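Local coordinates for glycosyl hydrolase family 62 protein (PDB 5B6T) that probably removes alpha-L-arabinofuranose side groups from arabinoxylan as a family 62 glycoside hydrolase and holds a calcium ion at the centre of its beta-propeller, at residues D262-E267 and L287-D292. Sequence-based numbering, arbitrary orientation.
Sequences DISHGE and LYQGLD. With CA (calcium ion), chain D.
Ser264 OG is held by two groups: Gln289 NE2 donates to it at 2.9 Å, nearly straight (162°) and with the hydroxyl close to the amide plane, and Glu213 OE2 bonds it from outside the two segments. Gln289 reaches it with CG between backbone N and carbonyl carbon (chi1 61°) and an extended chain beyond, laying CG along the Ser264 carbonyl and NE2 within 3.6 Å of His265 CB. Its OE1 takes the Asp28 N-H, fixing the amide's turn. Ser264 and Gln289 form an antiparallel hydrogen-bonded pair, as do Glu267 and Leu287 (Glu267 N to Leu287 O and Leu287 N to Glu267 O, both 2.8 Å). Between Ser264 and Glu267 the register slips by one, a beta bulge, and Gly266 CA comes to 3.0 Å from Leu287 O. Ile263 CD1 meets Tyr288 CE2 obliquely at 3.7 Å. Water 1 bridges Asp262 OD2 and Leu291 O; Arg220 and the Arg221 N-H also hold that carboxylate. His265 NE2 binds calcium at 2.1 Å with five waters; water 3 lies 2.9 Å from Glu267 OE2, which pairs with Ser30, and OE1 with Arg270. Glu213 OE1 accepts the His265 N-H, so one carboxylate holds both residues and, with the strand pairing, probably helps position the calcium-binding imidazole.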
loop_
_atom_site.group_PDB
_atom_site.type_symbol
_atom_site.label_atom_id
_atom_site.label_comp_id
_atom_site.label_asym_id
_atom_site.label_seq_id
_atom_site.Cartn_x
_atom_site.Cartn_y
_atom_site.Cartn_z
ATOM N N ASP A 262 6.362 13.967 -6.333
ATOM C CA ASP A 262 5.907 12.601 -6.500
ATOM C C ASP A 262 4.956 12.252 -5.382
ATOM O O ASP A 262 5.259 12.522 -4.201
ATOM C CB ASP A 262 7.091 11.642 -6.437
ATOM C CG ASP A 262 8.029 11.791 -7.608
ATOM O OD1 ASP A 262 7.799 11.117 -8.636
ATOM O OD2 ASP A 262 9.022 12.581 -7.499
ATOM N N ILE A 263 3.813 11.655 -5.759
ATOM C CA ILE A 263 2.876 11.091 -4.793
ATOM C C ILE A 263 2.861 9.605 -5.086
ATOM O O ILE A 263 2.337 9.172 -6.115
ATOM C CB ILE A 263 1.439 11.679 -4.890
ATOM C CG1 ILE A 263 1.465 13.199 -4.893
ATOM C CG2 ILE A 263 0.603 11.131 -3.754
ATOM C CD1 ILE A 263 2.046 13.876 -3.660
ATOM N N SER A 264 3.514 8.844 -4.212
ATOM C CA SER A 264 3.807 7.447 -4.489
ATOM C C SER A 264 3.346 6.514 -3.339
ATOM O O SER A 264 2.937 6.989 -2.268
ATOM C CB SER A 264 5.306 7.357 -4.847
ATOM O OG SER A 264 5.779 6.051 -5.118
ATOM N N HIS A 265 3.408 5.204 -3.628
ATOM C CA HIS A 265 2.965 4.076 -2.805
ATOM C C HIS A 265 2.509 4.405 -1.410
ATOM O O HIS A 265 3.320 4.672 -0.544
ATOM C CB HIS A 265 4.067 3.021 -2.751
ATOM C CG HIS A 265 3.573 1.690 -2.307
ATOM N ND1 HIS A 265 4.001 0.498 -2.856
ATOM C CD2 HIS A 265 2.624 1.369 -1.399
ATOM C CE1 HIS A 265 3.353 -0.497 -2.281
ATOM N NE2 HIS A 265 2.520 0.001 -1.386
ATOM N N GLY A 266 1.193 4.422 -1.224
ATOM C CA GLY A 266 0.596 4.791 0.039
ATOM C C GLY A 266 -0.592 3.940 0.459
ATOM O O GLY A 266 -0.842 2.843 -0.073
ATOM N N GLU A 267 -1.337 4.455 1.448
ATOM C CA GLU A 267 -2.551 3.808 1.970
ATOM C C GLU A 267 -3.453 4.858 2.560
ATOM O O GLU A 267 -2.961 5.831 3.186
ATOM C CB GLU A 267 -2.248 2.759 3.056
ATOM C CG GLU A 267 -2.317 1.303 2.556
ATOM C CD GLU A 267 -2.214 0.266 3.640
ATOM O OE1 GLU A 267 -2.731 0.514 4.747
ATOM O OE2 GLU A 267 -1.590 -0.804 3.395
ATOM N N LEU A 287 -1.666 8.264 3.605
ATOM C CA LEU A 287 -0.282 8.175 4.074
ATOM C C LEU A 287 0.529 7.675 2.883
ATOM O O LEU A 287 0.216 6.625 2.334
ATOM C CB LEU A 287 -0.209 7.190 5.250
ATOM C CG LEU A 287 1.182 7.025 5.889
ATOM C CD1 LEU A 287 1.743 8.264 6.547
ATOM C CD2 LEU A 287 1.093 5.887 6.899
ATOM N N TYR A 288 1.527 8.443 2.461
ATOM C CA TYR A 288 2.175 8.175 1.177
ATOM C C TYR A 288 3.678 8.368 1.313
ATOM O O TYR A 288 4.164 8.880 2.336
ATOM C CB TYR A 288 1.585 9.096 0.121
ATOM C CG TYR A 288 2.065 10.531 0.209
ATOM C CD1 TYR A 288 1.527 11.435 1.139
ATOM C CD2 TYR A 288 3.032 11.010 -0.654
ATOM C CE1 TYR A 288 1.966 12.740 1.223
ATOM C CE2 TYR A 288 3.477 12.315 -0.579
ATOM C CZ TYR A 288 2.946 13.181 0.365
ATOM O OH TYR A 288 3.361 14.505 0.402
ATOM N N GLN A 289 4.403 7.992 0.273
ATOM C CA GLN A 289 5.812 8.288 0.176
ATOM C C GLN A 289 6.102 9.337 -0.883
ATOM O O GLN A 289 5.549 9.307 -2.004
ATOM C CB GLN A 289 6.655 7.034 -0.128
ATOM C CG GLN A 289 6.326 6.348 -1.451
ATOM C CD GLN A 289 7.097 5.075 -1.697
ATOM O OE1 GLN A 289 7.522 4.375 -0.770
ATOM N NE2 GLN A 289 7.263 4.746 -2.987
ATOM N N GLY A 290 6.992 10.269 -0.512
ATOM C CA GLY A 290 7.464 11.329 -1.386
ATOM C C GLY A 290 8.955 11.464 -1.250
ATOM O O GLY A 290 9.583 10.801 -0.422
ATOM N N LEU A 291 9.546 12.322 -2.078
ATOM C CA LEU A 291 10.977 12.565 -2.004
ATOM C C LEU A 291 11.349 13.890 -2.643
ATOM O O LEU A 291 10.574 14.492 -3.396
ATOM C CB LEU A 291 11.784 11.425 -2.624
ATOM C CG LEU A 291 11.980 11.430 -4.144
ATOM C CD1 LEU A 291 12.886 10.291 -4.493
ATOM C CD2 LEU A 291 10.685 11.312 -4.919
ATOM N N ASP A 292 12.546 14.367 -2.315
ATOM C CA ASP A 292 13.036 15.615 -2.887
ATOM C C ASP A 292 13.077 15.502 -4.427
ATOM O O ASP A 292 13.608 14.539 -4.964
ATOM C CB ASP A 292 14.425 15.879 -2.309
ATOM C CG ASP A 292 15.082 17.161 -2.809
ATOM O OD1 ASP A 292 14.789 17.679 -3.883
ATOM O OD2 ASP A 292 15.994 17.606 -2.100
HETATM CA CA CA D . 1.089 -1.024 -0.149
HETATM O O HOH W 1 9.626 14.756 -5.977
HETATM O O HOH W 2 -0.434 -0.306 -1.472
HETATM O O HOH W 3 -0.189 -1.975 1.192
HETATM O O HOH W 4 1.244 -2.774 -1.225
HETATM O O HOH W 5 0.770 0.771 0.876
HETATM O O HOH W 6 2.698 -1.578 1.201
#